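Esterase E25 (Uncultured bacterium, PDB 4Q05) is an alpha/beta hydrolase-fold esterase of the bacterial hormone-sensitive lipase family that probably hydrolyses carboxylic esters. Local coordinates at residues I167-P172 with P178-D183; G208-M213 with R268-G273; R75-W80 with M171-P176; F133-G138 with T150-V155. All blocks are in the same frame, centred on the assembly; numbering follows the deposited sequence.

Contact 1 (I167-P172 with P178-D183); sequences IDYRMP and PAARDD
Arg170 and Asp183 carry this contact, which fastens the loop leaving strand 164-168 to the start of helix 179-194, a strand-to-helix connection of the alpha/beta hydrolase fold. The guanidinium forms a side-on, two-nitrogen salt bridge with the carboxylate. Arg170 NE donates to Asp183 OD2 at 3.0 Å on the syn side, while Arg170 NH2 donates to Asp183 OD1 at 3.0 Å, from above the carboxylate plane; the two planes are 40° apart. Arg170 N donates to Asp183 OD2 as well, at 2.8 Å on the anti side, so one oxygen accepts twice from one residue. A bend in the arginine at chi3 (-60°) folds the guanidinium back toward the helix, and Ala179 CB lies 3.5 Å from its plane, over the centre. With an alanine in place of Arg170, Asp183 would probably keep the bond from the backbone N yet be left without its balancing charge.

Packing is tight on the inner side. Ala180 CB comes to 3.1 Å from Arg170 O and 3.5 Å from Tyr169 CD1, with Leu211 of helix 206-221 touching both Ala180 and Tyr169; the Tyr169 hydroxyl donates a hydrogen bond to His137 O. The outer side is looser: Asp182 is exposed, its OD2 4.7 Å from Arg170 NH2. Between the two backbones, a water donates to Arg170 O at 2.9 Å and accepts from Ala180 N.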
loop_
_atom_site.group_PDB
_atom_site.type_symbol
_atom_site.label_atom_id
_atom_site.label_comp_id
_atom_site.label_asym_id
_atom_site.label_seq_id
_atom_site.Cartn_x
_atom_site.Cartn_y
_atom_site.Cartn_z
ATOM N N ILE A 167 -1.572 -26.507 -6.194
ATOM C CA ILE A 167 -0.452 -27.329 -6.607
ATOM C C ILE A 167 0.493 -27.651 -5.448
ATOM O O ILE A 167 1.103 -26.771 -4.857
ATOM C CB ILE A 167 0.337 -26.664 -7.736
ATOM C CG1 ILE A 167 -0.632 -26.287 -8.868
ATOM C CG2 ILE A 167 1.476 -27.592 -8.181
ATOM C CD1 ILE A 167 0.006 -25.553 -10.023
ATOM N N ASP A 168 0.601 -28.933 -5.139
ATOM C CA ASP A 168 1.462 -29.407 -4.074
ATOM C C ASP A 168 2.824 -29.712 -4.701
ATOM O O ASP A 168 3.218 -30.865 -4.878
ATOM C CB ASP A 168 0.823 -30.647 -3.457
ATOM C CG ASP A 168 1.699 -31.310 -2.429
ATOM O OD1 ASP A 168 2.632 -30.670 -1.900
ATOM O OD2 ASP A 168 1.440 -32.489 -2.143
ATOM N N TYR A 169 3.531 -28.650 -5.053
ATOM C CA TYR A 169 4.766 -28.773 -5.797
ATOM C C TYR A 169 5.871 -29.320 -4.922
ATOM O O TYR A 169 5.872 -29.120 -3.705
ATOM C CB TYR A 169 5.172 -27.414 -6.376
ATOM C CG TYR A 169 5.056 -26.263 -5.392
ATOM C CD1 TYR A 169 6.071 -25.996 -4.485
ATOM C CD2 TYR A 169 3.928 -25.445 -5.376
ATOM C CE1 TYR A 169 5.979 -24.941 -3.587
ATOM C CE2 TYR A 169 3.822 -24.379 -4.476
ATOM C CZ TYR A 169 4.858 -24.137 -3.587
ATOM O OH TYR A 169 4.780 -23.085 -2.706
ATOM N N ARG A 170 6.817 -30.003 -5.553
ATOM C CA ARG A 170 7.939 -30.594 -4.838
ATOM C C ARG A 170 8.853 -29.489 -4.328
ATOM O O ARG A 170 9.131 -28.523 -5.047
ATOM C CB ARG A 170 8.724 -31.544 -5.764
ATOM C CG ARG A 170 8.018 -32.862 -6.110
ATOM C CD ARG A 170 8.753 -33.613 -7.243
ATOM N NE ARG A 170 8.812 -32.799 -8.454
ATOM C CZ ARG A 170 9.842 -32.746 -9.298
ATOM N NH1 ARG A 170 10.931 -33.474 -9.081
ATOM N NH2 ARG A 170 9.779 -31.954 -10.368
ATOM N N MET A 171 9.335 -29.641 -3.099
ATOM C CA MET A 171 10.123 -28.603 -2.457
ATOM C C MET A 171 11.451 -29.129 -1.925
ATOM O O MET A 171 11.589 -30.318 -1.659
ATOM C CB MET A 171 9.333 -28.012 -1.280
ATOM C CG MET A 171 8.117 -27.181 -1.667
ATOM S SD MET A 171 7.303 -26.525 -0.178
ATOM C CE MET A 171 6.670 -28.040 0.544
ATOM N N PRO A 172 12.430 -28.234 -1.739
ATOM C CA PRO A 172 13.630 -28.626 -0.993
ATOM C C PRO A 172 13.218 -29.001 0.429
ATOM O O PRO A 172 12.150 -28.563 0.883
ATOM C CB PRO A 172 14.472 -27.343 -0.967
ATOM C CG PRO A 172 13.897 -26.455 -2.022
ATOM C CD PRO A 172 12.442 -26.815 -2.122
ATOM N N PRO A 178 15.032 -26.584 -9.580
ATOM C CA PRO A 178 13.734 -26.003 -9.907
ATOM C C PRO A 178 12.615 -27.039 -9.956
ATOM O O PRO A 178 11.714 -26.891 -10.771
ATOM C CB PRO A 178 13.970 -25.458 -11.312
ATOM C CG PRO A 178 14.850 -26.503 -11.932
ATOM C CD PRO A 178 15.715 -27.064 -10.798
ATOM N N ALA A 179 12.658 -28.063 -9.109
ATOM C CA ALA A 179 11.573 -29.038 -9.091
ATOM C C ALA A 179 10.187 -28.375 -8.920
ATOM O O ALA A 179 9.231 -28.708 -9.629
ATOM C CB ALA A 179 11.815 -30.086 -8.017
ATOM N N ALA A 180 10.079 -27.429 -7.992
ATOM C CA ALA A 180 8.802 -26.752 -7.771
ATOM C C ALA A 180 8.372 -25.987 -9.019
ATOM O O ALA A 180 7.238 -26.097 -9.478
ATOM C CB ALA A 180 8.883 -25.797 -6.553
ATOM N N ARG A 181 9.291 -25.199 -9.561
ATOM C CA ARG A 181 9.046 -24.491 -10.808
ATOM C C ARG A 181 8.525 -25.458 -11.867
ATOM O O ARG A 181 7.516 -25.190 -12.530
ATOM C CB ARG A 181 10.351 -23.838 -11.266
ATOM C CG ARG A 181 10.432 -23.394 -12.723
ATOM C CD ARG A 181 11.854 -22.901 -12.988
ATOM N NE ARG A 181 11.986 -22.189 -14.252
ATOM C CZ ARG A 181 11.871 -20.871 -14.389
ATOM N NH1 ARG A 181 11.616 -20.095 -13.335
ATOM N NH2 ARG A 181 12.008 -20.327 -15.591
ATOM N N ASP A 182 9.214 -26.585 -12.021
ATOM C CA ASP A 182 8.840 -27.581 -13.028
ATOM C C ASP A 182 7.419 -28.089 -12.812
ATOM O O ASP A 182 6.630 -28.192 -13.758
ATOM C CB ASP A 182 9.820 -28.769 -13.023
ATOM C CG ASP A 182 11.198 -28.404 -13.578
ATOM O OD1 ASP A 182 11.331 -27.344 -14.230
ATOM O OD2 ASP A 182 12.146 -29.185 -13.355
ATOM N N ASP A 183 7.103 -28.414 -11.563
ATOM C CA ASP A 183 5.769 -28.891 -11.216
ATOM C C ASP A 183 4.678 -27.899 -11.554
ATOM O O ASP A 183 3.635 -28.268 -12.113
ATOM C CB ASP A 183 5.688 -29.253 -9.739
ATOM C CG ASP A 183 6.441 -30.526 -9.421
ATOM O OD1 ASP A 183 6.921 -31.165 -10.381
ATOM O OD2 ASP A 183 6.541 -30.880 -8.227
HETATM O O HOH W 1 4.182 -32.772 -6.716
HETATM O O HOH W 2 11.871 -27.543 -5.518
#

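Contact 2 (G208-M213 with R268-G273)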
loop_
_atom_site.group_PDB
_atom_site.type_symbol
_atom_site.label_atom_id
_atom_site.label_comp_id
_atom_site.label_asym_id
_atom_site.label_seq_id
_atom_site.Cartn_x
_atom_site.Cartn_y
_atom_site.Cartn_z
ATOM N N GLY A 208 5.056 -19.459 -3.030
ATOM C CA GLY A 208 4.228 -19.866 -4.154
ATOM C C GLY A 208 4.016 -18.701 -5.113
ATOM O O GLY A 208 4.018 -18.880 -6.329
ATOM N N ALA A 209 3.846 -17.505 -4.557
ATOM C CA ALA A 209 3.743 -16.291 -5.364
ATOM C C ALA A 209 5.049 -16.073 -6.124
ATOM O O ALA A 209 5.053 -15.557 -7.239
ATOM C CB ALA A 209 3.463 -15.101 -4.485
ATOM N N ASN A 210 6.156 -16.456 -5.492
ATOM C CA ASN A 210 7.461 -16.412 -6.125
ATOM C C ASN A 210 7.482 -17.316 -7.362
ATOM O O ASN A 210 7.865 -16.882 -8.441
ATOM C CB ASN A 210 8.561 -16.802 -5.118
ATOM C CG ASN A 210 9.946 -16.799 -5.733
ATOM O OD1 ASN A 210 10.192 -17.475 -6.736
ATOM N ND2 ASN A 210 10.862 -16.041 -5.133
ATOM N N LEU A 211 7.047 -18.564 -7.210
ATOM C CA LEU A 211 6.962 -19.484 -8.356
ATOM C C LEU A 211 6.011 -18.950 -9.413
ATOM O O LEU A 211 6.255 -19.087 -10.611
ATOM C CB LEU A 211 6.474 -20.868 -7.927
ATOM C CG LEU A 211 7.330 -21.625 -6.920
ATOM C CD1 LEU A 211 6.560 -22.855 -6.446
ATOM C CD2 LEU A 211 8.698 -21.984 -7.520
ATOM N N THR A 212 4.916 -18.344 -8.968
ATOM C CA THR A 212 3.940 -17.795 -9.904
ATOM C C THR A 212 4.590 -16.724 -10.782
ATOM O O THR A 212 4.487 -16.748 -12.006
ATOM C CB THR A 212 2.707 -17.240 -9.162
ATOM O OG1 THR A 212 1.949 -18.340 -8.653
ATOM C CG2 THR A 212 1.818 -16.434 -10.096
ATOM N N MET A 213 5.277 -15.788 -10.149
ATOM C CA MET A 213 5.971 -14.752 -10.901
ATOM C C MET A 213 7.008 -15.362 -11.855
ATOM O O MET A 213 7.104 -14.972 -13.017
ATOM C CB MET A 213 6.635 -13.756 -9.942
ATOM C CG MET A 213 5.624 -12.937 -9.120
ATOM S SD MET A 213 6.486 -11.847 -7.973
ATOM C CE MET A 213 7.214 -10.650 -9.106
ATOM N N ARG A 268 18.179 -19.378 1.147
ATOM C CA ARG A 268 19.428 -19.941 0.631
ATOM C C ARG A 268 19.273 -21.392 0.194
ATOM O O ARG A 268 19.863 -21.806 -0.807
ATOM C CB ARG A 268 20.579 -19.762 1.631
ATOM C CG ARG A 268 20.960 -18.301 1.778
ATOM C CD ARG A 268 22.174 -18.053 2.652
ATOM N NE ARG A 268 22.460 -16.623 2.658
ATOM C CZ ARG A 268 23.085 -15.979 1.673
ATOM N NH1 ARG A 268 23.528 -16.643 0.608
ATOM N NH2 ARG A 268 23.276 -14.670 1.760
ATOM N N LEU A 269 18.472 -22.173 0.919
ATOM C CA LEU A 269 18.212 -23.538 0.465
ATOM C C LEU A 269 17.535 -23.502 -0.911
ATOM O O LEU A 269 17.951 -24.195 -1.840
ATOM C CB LEU A 269 17.353 -24.297 1.472
ATOM C CG LEU A 269 17.181 -25.786 1.175
ATOM C CD1 LEU A 269 18.536 -26.477 1.078
ATOM C CD2 LEU A 269 16.308 -26.442 2.237
ATOM N N TYR A 270 16.498 -22.675 -1.033
ATOM C CA TYR A 270 15.778 -22.470 -2.295
ATOM C C TYR A 270 16.713 -22.023 -3.418
ATOM O O TYR A 270 16.666 -22.554 -4.532
ATOM C CB TYR A 270 14.701 -21.399 -2.081
ATOM C CG TYR A 270 13.894 -21.018 -3.296
ATOM C CD1 TYR A 270 13.139 -21.958 -3.979
ATOM C CD2 TYR A 270 13.847 -19.692 -3.732
ATOM C CE1 TYR A 270 12.380 -21.604 -5.081
ATOM C CE2 TYR A 270 13.089 -19.323 -4.839
ATOM C CZ TYR A 270 12.354 -20.284 -5.508
ATOM O OH TYR A 270 11.587 -19.946 -6.611
ATOM N N ALA A 271 17.554 -21.037 -3.113
ATOM C CA ALA A 271 18.454 -20.448 -4.098
ATOM C C ALA A 271 19.454 -21.467 -4.647
ATOM O O ALA A 271 19.888 -21.364 -5.794
ATOM C CB ALA A 271 19.199 -19.271 -3.484
ATOM N N ASN A 272 19.844 -22.429 -3.813
ATOM C CA ASN A 272 20.706 -23.517 -4.261
ATOM C C ASN A 272 21.980 -22.976 -4.920
ATOM O O ASN A 272 22.360 -23.424 -5.988
ATOM C CB ASN A 272 19.953 -24.439 -5.233
ATOM C CG ASN A 272 20.576 -25.850 -5.324
ATOM O OD1 ASN A 272 21.192 -26.338 -4.375
ATOM N ND2 ASN A 272 20.399 -26.501 -6.463
ATOM N N GLY A 273 22.627 -22.006 -4.280
ATOM C CA GLY A 273 23.853 -21.443 -4.817
ATOM C C GLY A 273 23.687 -20.191 -5.680
ATOM O O GLY A 273 24.646 -19.450 -5.881
#
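Tyr270 sets the phenol end of its ring against Asn210 and Leu211, and its hydroxyl provides the polar link: Tyr270 OH donates to Asn210 OD1 at 2.8 Å. The donor stands 55° out of the carbonyl plane of the amide, not on a lone pair. Amide and ring planes are almost perpendicular, at 89°. The side chains come from opposite directions, each with CG opposite its own backbone N, which sends both groups out from segments whose nearest CA atoms, those of Asn210 and Tyr270, are 11.0 Å apart. Segment 208-213 belongs to helix 206-221, which in the alpha/beta hydrolase fold follows the probable nucleophile elbow, whose last glycine would be Gly208; helix 262-271 belongs to the excursion between strands 229-235 and 294-299. Leu211 CD2 approaches the ring at its edge, 3.7 Å from Tyr270 OH, and Phe141 stacks with the ring. On the amide, Asn210 ND2 donates to the carbonyls of Val281 and Gly236, which fixes the rotation of the group and directs OD1 to the phenol. Replacing Asn210 by alanine is likely to strand the buried Tyr270 hydroxyl without its acceptor and both carbonyls without this donor.

Contact 3 (R75-W80 with M171-P176); sequences RTESEW and MPPSHP
The backbones come closest at Glu77 and Pro173, whose CA atoms are 6.1 Å apart, where the first turn of helix 77-88 faces a loop with no regular structure. The peptide bond before Pro173 is cis, and a backbone bond from His175 N to Met171 O closes the turn around it. Across from this turn, the helix start is a capping box. Thr76 OG1 accepts from Glu79 N at 2.8 Å, and Thr76 N in turn donates to Glu79 OE1 at 3.1 Å, from above the carboxylate plane. Arg75 N also donates to Glu79 OE1, at 2.7 Å, so this oxygen ties down two consecutive backbone nitrogens.

Pro173 points its ring at the helix, between two side chains. Its CB lies 3.8 Å from Glu77 CG, and its CG lies 3.9 Å from Trp80 CB. Trp80 touches the loop through its CB, while its indole leads away to Ala265, Ala266 and Leu269 of helix 262-271. Glu77 has CG anti to the backbone N (chi1 -168°) and an extended chain beyond it, which carries the carboxylate past the proline toward Ser174. Glu77 OE2 and Ser174 OG remain 4.4 Å apart, and a water fills the step: it donates to Glu77 OE2 at 2.7 Å and also bonds Ser174 OG. No direct hydrogen bond crosses the contact; it rests on proline packing and one bridging water. The arrangement is consistent with the hormone-sensitive lipase family, in which N-terminal helices form a cap packed against the alpha/beta hydrolase domain.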
loop_
_atom_site.group_PDB
_atom_site.type_symbol
_atom_site.label_atom_id
_atom_site.label_comp_id
_atom_site.label_asym_id
_atom_site.label_seq_id
_atom_site.Cartn_x
_atom_site.Cartn_y
_atom_site.Cartn_z
ATOM N N ARG A 75 20.987 -27.012 9.190
ATOM C CA ARG A 75 22.143 -27.090 8.312
ATOM C C ARG A 75 22.107 -28.385 7.518
ATOM O O ARG A 75 22.527 -28.424 6.367
ATOM C CB ARG A 75 23.446 -26.978 9.106
ATOM C CG ARG A 75 23.836 -25.555 9.427
ATOM C CD ARG A 75 24.412 -25.412 10.827
ATOM N NE ARG A 75 25.734 -26.007 10.972
ATOM C CZ ARG A 75 26.020 -27.014 11.793
ATOM N NH1 ARG A 75 25.068 -27.551 12.550
ATOM N NH2 ARG A 75 27.259 -27.485 11.855
ATOM N N THR A 76 21.581 -29.441 8.132
ATOM C CA THR A 76 21.551 -30.742 7.488
ATOM C C THR A 76 20.160 -31.010 6.947
ATOM O O THR A 76 19.181 -30.443 7.419
ATOM C CB THR A 76 21.919 -31.864 8.481
ATOM O OG1 THR A 76 20.845 -32.056 9.404
ATOM C CG2 THR A 76 23.197 -31.511 9.258
ATOM N N GLU A 77 20.077 -31.875 5.952
ATOM C CA GLU A 77 18.799 -32.263 5.398
ATOM C C GLU A 77 17.907 -32.799 6.512
ATOM O O GLU A 77 16.704 -32.541 6.546
ATOM C CB GLU A 77 19.022 -33.322 4.326
ATOM C CG GLU A 77 17.830 -33.613 3.466
ATOM C CD GLU A 77 18.198 -34.493 2.285
ATOM O OE1 GLU A 77 19.414 -34.745 2.102
ATOM O OE2 GLU A 77 17.281 -34.927 1.547
ATOM N N SER A 78 18.509 -33.527 7.441
ATOM C CA SER A 78 17.761 -34.086 8.555
ATOM C C SER A 78 17.218 -32.988 9.489
ATOM O O SER A 78 16.085 -33.061 9.974
ATOM C CB SER A 78 18.630 -35.090 9.316
ATOM O OG SER A 78 17.924 -35.603 10.424
ATOM N N GLU A 79 18.024 -31.970 9.745
ATOM C CA GLU A 79 17.549 -30.835 10.531
ATOM C C GLU A 79 16.456 -30.073 9.778
ATOM O O GLU A 79 15.508 -29.573 10.384
ATOM C CB GLU A 79 18.708 -29.908 10.897
ATOM C CG GLU A 79 19.651 -30.502 11.936
ATOM C CD GLU A 79 20.945 -29.727 12.055
ATOM O OE1 GLU A 79 21.231 -28.905 11.155
ATOM O OE2 GLU A 79 21.672 -29.936 13.050
ATOM N N TRP A 80 16.583 -29.987 8.457
ATOM C CA TRP A 80 15.530 -29.361 7.665
ATOM C C TRP A 80 14.223 -30.118 7.817
ATOM O O TRP A 80 13.197 -29.522 8.124
ATOM C CB TRP A 80 15.918 -29.249 6.189
ATOM C CG TRP A 80 16.668 -27.996 5.920
ATOM C CD1 TRP A 80 17.984 -27.883 5.603
ATOM C CD2 TRP A 80 16.152 -26.663 5.999
ATOM N NE1 TRP A 80 18.321 -26.554 5.449
ATOM C CE2 TRP A 80 17.213 -25.784 5.688
ATOM C CE3 TRP A 80 14.892 -26.127 6.289
ATOM C CZ2 TRP A 80 17.058 -24.393 5.663
ATOM C CZ3 TRP A 80 14.733 -24.737 6.253
ATOM C CH2 TRP A 80 15.818 -23.888 5.952
ATOM N N MET A 171 9.335 -29.641 -3.099
ATOM C CA MET A 171 10.123 -28.603 -2.457
ATOM C C MET A 171 11.451 -29.129 -1.925
ATOM O O MET A 171 11.589 -30.318 -1.659
ATOM C CB MET A 171 9.333 -28.012 -1.280
ATOM C CG MET A 171 8.117 -27.181 -1.667
ATOM S SD MET A 171 7.303 -26.525 -0.178
ATOM C CE MET A 171 6.670 -28.040 0.544
ATOM N N PRO A 172 12.430 -28.234 -1.739
ATOM C CA PRO A 172 13.630 -28.626 -0.993
ATOM C C PRO A 172 13.218 -29.001 0.429
ATOM O O PRO A 172 12.150 -28.563 0.883
ATOM C CB PRO A 172 14.472 -27.343 -0.967
ATOM C CG PRO A 172 13.897 -26.455 -2.022
ATOM C CD PRO A 172 12.442 -26.815 -2.122
ATOM N N PRO A 173 14.062 -29.761 1.150
ATOM C CA PRO A 173 15.401 -30.216 0.752
ATOM C C PRO A 173 15.391 -31.453 -0.145
ATOM O O PRO A 173 16.376 -31.682 -0.843
ATOM C CB PRO A 173 16.047 -30.581 2.093
ATOM C CG PRO A 173 14.911 -31.046 2.923
ATOM C CD PRO A 173 13.784 -30.089 2.562
ATOM N N SER A 174 14.315 -32.233 -0.118
ATOM C CA SER A 174 14.255 -33.486 -0.872
ATOM C C SER A 174 14.280 -33.235 -2.371
ATOM O O SER A 174 14.854 -34.018 -3.121
ATOM C CB SER A 174 12.996 -34.285 -0.509
ATOM O OG SER A 174 12.932 -34.566 0.883
ATOM N N HIS A 175 13.639 -32.151 -2.806
ATOM C CA HIS A 175 13.568 -31.822 -4.230
ATOM C C HIS A 175 14.035 -30.407 -4.475
ATOM O O HIS A 175 13.236 -29.456 -4.438
ATOM C CB HIS A 175 12.147 -32.013 -4.781
ATOM C CG HIS A 175 11.517 -33.306 -4.369
ATOM N ND1 HIS A 175 11.708 -34.483 -5.062
ATOM C CD2 HIS A 175 10.714 -33.610 -3.322
ATOM C CE1 HIS A 175 11.037 -35.454 -4.466
ATOM N NE2 HIS A 175 10.424 -34.950 -3.408
ATOM N N PRO A 176 15.337 -30.257 -4.735
ATOM C CA PRO A 176 15.929 -28.932 -4.922
ATOM C C PRO A 176 15.268 -28.211 -6.079
ATOM O O PRO A 176 14.765 -28.853 -7.010
ATOM C CB PRO A 176 17.389 -29.253 -5.258
ATOM C CG PRO A 176 17.641 -30.579 -4.604
ATOM C CD PRO A 176 16.349 -31.331 -4.752
HETATM O O HOH W 3 15.076 -34.876 3.115
#

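Contact 4 (F133-G138 with T150-V155); sequences FVHTHG and TIEAIV
The imidazole of His135 has backbone on both faces. Over one, offset toward the rim, Ala153 N lies 3.8 Å above the ring plane, with the carbonyl carbon of Glu152 beside it; over the opposite face, also toward the rim, His137 N lies 3.6 Å away from that plane. Glu152 OE1 and a water occupy the edge. The ring and the Glu152 carboxylate stand nearly upright to each other, 84° apart, although the very short approach of OE1 to the CE1 corner is doubtful and carries no weight. Ala153 CB adds a firm apolar contact, 3.5 Å from His135 CD2.

The ring reaches the helix because its CG is anti to the backbone N (chi1 164°), which turns it from strand 132-136 onto helix 151-160. These are the first two elements of the beta-alpha-beta unit that strand 164-168 completes. Beyond the ring, the water accepts from Gly138 N at 2.7 Å and donates to Glu152 OE1 at 2.9 Å, joining the strand's exit to the helix. Gly138 O in turn accepts from His137 ND1 at 2.8 Å, on a lone pair and in the plane of the imidazole. The His-Gly-Gly run that starts at His137 resembles the segment contributing to the oxyanion hole in hormone-sensitive lipase relatives.

Glu152 is held at both oxygens, OE1 by Ser205 and OE2 by Tyr335. His135 NE2 is buried without a partner in the model, whereas ND1 makes a weak bond to Gly203 O; because that carbonyl can only accept, the bond is consistent with a hydrogen on ND1.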
loop_
_atom_site.group_PDB
_atom_site.type_symbol
_atom_site.label_atom_id
_atom_site.label_comp_id
_atom_site.label_asym_id
_atom_site.label_seq_id
_atom_site.Cartn_x
_atom_site.Cartn_y
_atom_site.Cartn_z
ATOM N N PHE A 133 -9.061 -21.195 -10.557
ATOM C CA PHE A 133 -7.998 -20.506 -9.850
ATOM C C PHE A 133 -6.949 -21.536 -9.498
ATOM O O PHE A 133 -7.202 -22.452 -8.718
ATOM C CB PHE A 133 -8.520 -19.832 -8.576
ATOM C CG PHE A 133 -7.491 -18.982 -7.886
ATOM C CD1 PHE A 133 -6.452 -19.568 -7.183
ATOM C CD2 PHE A 133 -7.562 -17.598 -7.949
ATOM C CE1 PHE A 133 -5.495 -18.802 -6.556
ATOM C CE2 PHE A 133 -6.615 -16.818 -7.328
ATOM C CZ PHE A 133 -5.572 -17.420 -6.624
ATOM N N VAL A 134 -5.770 -21.393 -10.087
ATOM C CA VAL A 134 -4.689 -22.322 -9.809
ATOM C C VAL A 134 -3.825 -21.709 -8.717
ATOM O O VAL A 134 -3.251 -20.625 -8.880
ATOM C CB VAL A 134 -3.863 -22.616 -11.066
ATOM C CG1 VAL A 134 -2.703 -23.539 -10.718
ATOM C CG2 VAL A 134 -4.760 -23.227 -12.159
ATOM N N HIS A 135 -3.746 -22.402 -7.593
ATOM C CA HIS A 135 -3.185 -21.791 -6.398
ATOM C C HIS A 135 -1.817 -22.372 -6.082
ATOM O O HIS A 135 -1.610 -23.582 -6.176
ATOM C CB HIS A 135 -4.139 -21.996 -5.226
ATOM C CG HIS A 135 -3.506 -21.761 -3.896
ATOM N ND1 HIS A 135 -3.139 -20.505 -3.460
ATOM C CD2 HIS A 135 -3.164 -22.621 -2.906
ATOM C CE1 HIS A 135 -2.595 -20.602 -2.258
ATOM N NE2 HIS A 135 -2.593 -21.875 -1.902
ATOM N N THR A 136 -0.878 -21.503 -5.725
ATOM C CA THR A 136 0.462 -21.941 -5.358
ATOM C C THR A 136 0.703 -21.473 -3.933
ATOM O O THR A 136 0.763 -20.271 -3.671
ATOM C CB THR A 136 1.521 -21.332 -6.284
ATOM O OG1 THR A 136 1.354 -19.915 -6.323
ATOM C CG2 THR A 136 1.341 -21.873 -7.701
ATOM N N HIS A 137 0.808 -22.427 -3.011
ATOM C CA HIS A 137 0.794 -22.109 -1.591
ATOM C C HIS A 137 2.017 -21.305 -1.149
ATOM O O HIS A 137 3.055 -21.321 -1.806
ATOM C CB HIS A 137 0.645 -23.387 -0.750
ATOM C CG HIS A 137 1.816 -24.322 -0.838
ATOM N ND1 HIS A 137 3.030 -24.059 -0.236
ATOM C CD2 HIS A 137 1.955 -25.522 -1.454
ATOM C CE1 HIS A 137 3.862 -25.061 -0.470
ATOM N NE2 HIS A 137 3.232 -25.965 -1.199
ATOM N N GLY A 138 1.864 -20.586 -0.044
ATOM C CA GLY A 138 2.942 -19.812 0.542
ATOM C C GLY A 138 3.781 -20.640 1.491
ATOM O O GLY A 138 3.862 -21.862 1.375
ATOM N N THR A 150 -3.279 -26.341 1.673
ATOM C CA THR A 150 -4.617 -26.039 1.170
ATOM C C THR A 150 -5.365 -24.939 1.930
ATOM O O THR A 150 -6.413 -24.481 1.475
ATOM C CB THR A 150 -5.514 -27.291 1.120
ATOM O OG1 THR A 150 -5.621 -27.856 2.435
ATOM C CG2 THR A 150 -4.939 -28.331 0.150
ATOM N N ILE A 151 -4.844 -24.505 3.071
ATOM C CA ILE A 151 -5.560 -23.480 3.842
ATOM C C ILE A 151 -5.909 -22.250 3.008
ATOM O O ILE A 151 -7.075 -21.882 2.884
ATOM C CB ILE A 151 -4.797 -23.066 5.110
ATOM C CG1 ILE A 151 -4.630 -24.277 6.026
ATOM C CG2 ILE A 151 -5.545 -21.949 5.850
ATOM C CD1 ILE A 151 -3.744 -24.017 7.229
ATOM N N GLU A 152 -4.914 -21.622 2.401
ATOM C CA GLU A 152 -5.207 -20.415 1.635
ATOM C C GLU A 152 -6.112 -20.705 0.428
ATOM O O GLU A 152 -6.922 -19.863 0.034
ATOM C CB GLU A 152 -3.925 -19.713 1.194
ATOM C CG GLU A 152 -4.168 -18.449 0.388
ATOM C CD GLU A 152 -2.875 -17.784 -0.065
ATOM O OE1 GLU A 152 -1.898 -18.499 -0.392
ATOM O OE2 GLU A 152 -2.840 -16.541 -0.100
ATOM N N ALA A 153 -5.957 -21.891 -0.158
ATOM C CA ALA A 153 -6.784 -22.313 -1.284
ATOM C C ALA A 153 -8.237 -22.412 -0.858
ATOM O O ALA A 153 -9.149 -22.065 -1.602
ATOM C CB ALA A 153 -6.316 -23.666 -1.797
ATOM N N ILE A 154 -8.448 -22.934 0.338
ATOM C CA ILE A 154 -9.796 -23.048 0.883
ATOM C C ILE A 154 -10.406 -21.652 1.064
ATOM O O ILE A 154 -11.574 -21.422 0.730
ATOM C CB ILE A 154 -9.763 -23.802 2.213
ATOM C CG1 ILE A 154 -9.370 -25.265 1.971
ATOM C CG2 ILE A 154 -11.109 -23.700 2.939
ATOM C CD1 ILE A 154 -8.901 -25.975 3.235
ATOM N N VAL A 155 -9.602 -20.717 1.567
ATOM C CA VAL A 155 -10.073 -19.351 1.774
ATOM C C VAL A 155 -10.422 -18.688 0.451
ATOM O O VAL A 155 -11.482 -18.077 0.303
ATOM C CB VAL A 155 -9.019 -18.471 2.470
ATOM C CG1 VAL A 155 -9.472 -17.026 2.453
ATOM C CG2 VAL A 155 -8.761 -18.951 3.885
HETATM O O HOH W 4 -0.550 -20.549 1.106
#

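From the N terminus, contact 3 opens first at 75-80 and closes only at 171-176, bringing helix 77-88 to the loop before helix 179-194. Contact 4 lies wholly within that span, closing a short loop between strand 132-136 and helix 151-160. Contact 1 opens at 167-172, just before contact 3 closes, shares Met171 and Pro172 with it, and closes beyond it at 178-183, so the two overlap in the chain rather than nest. Contact 2 comes last, bridging helix 206-221 to helix 262-271. Strands 132-136 and 164-168 are sheet neighbours, which joins contacts 4 and 1. Thr136 meets Gly208 and Thr212 between contacts 4 and 2, and Pro172 packs on Leu269 between contacts 1 and 2.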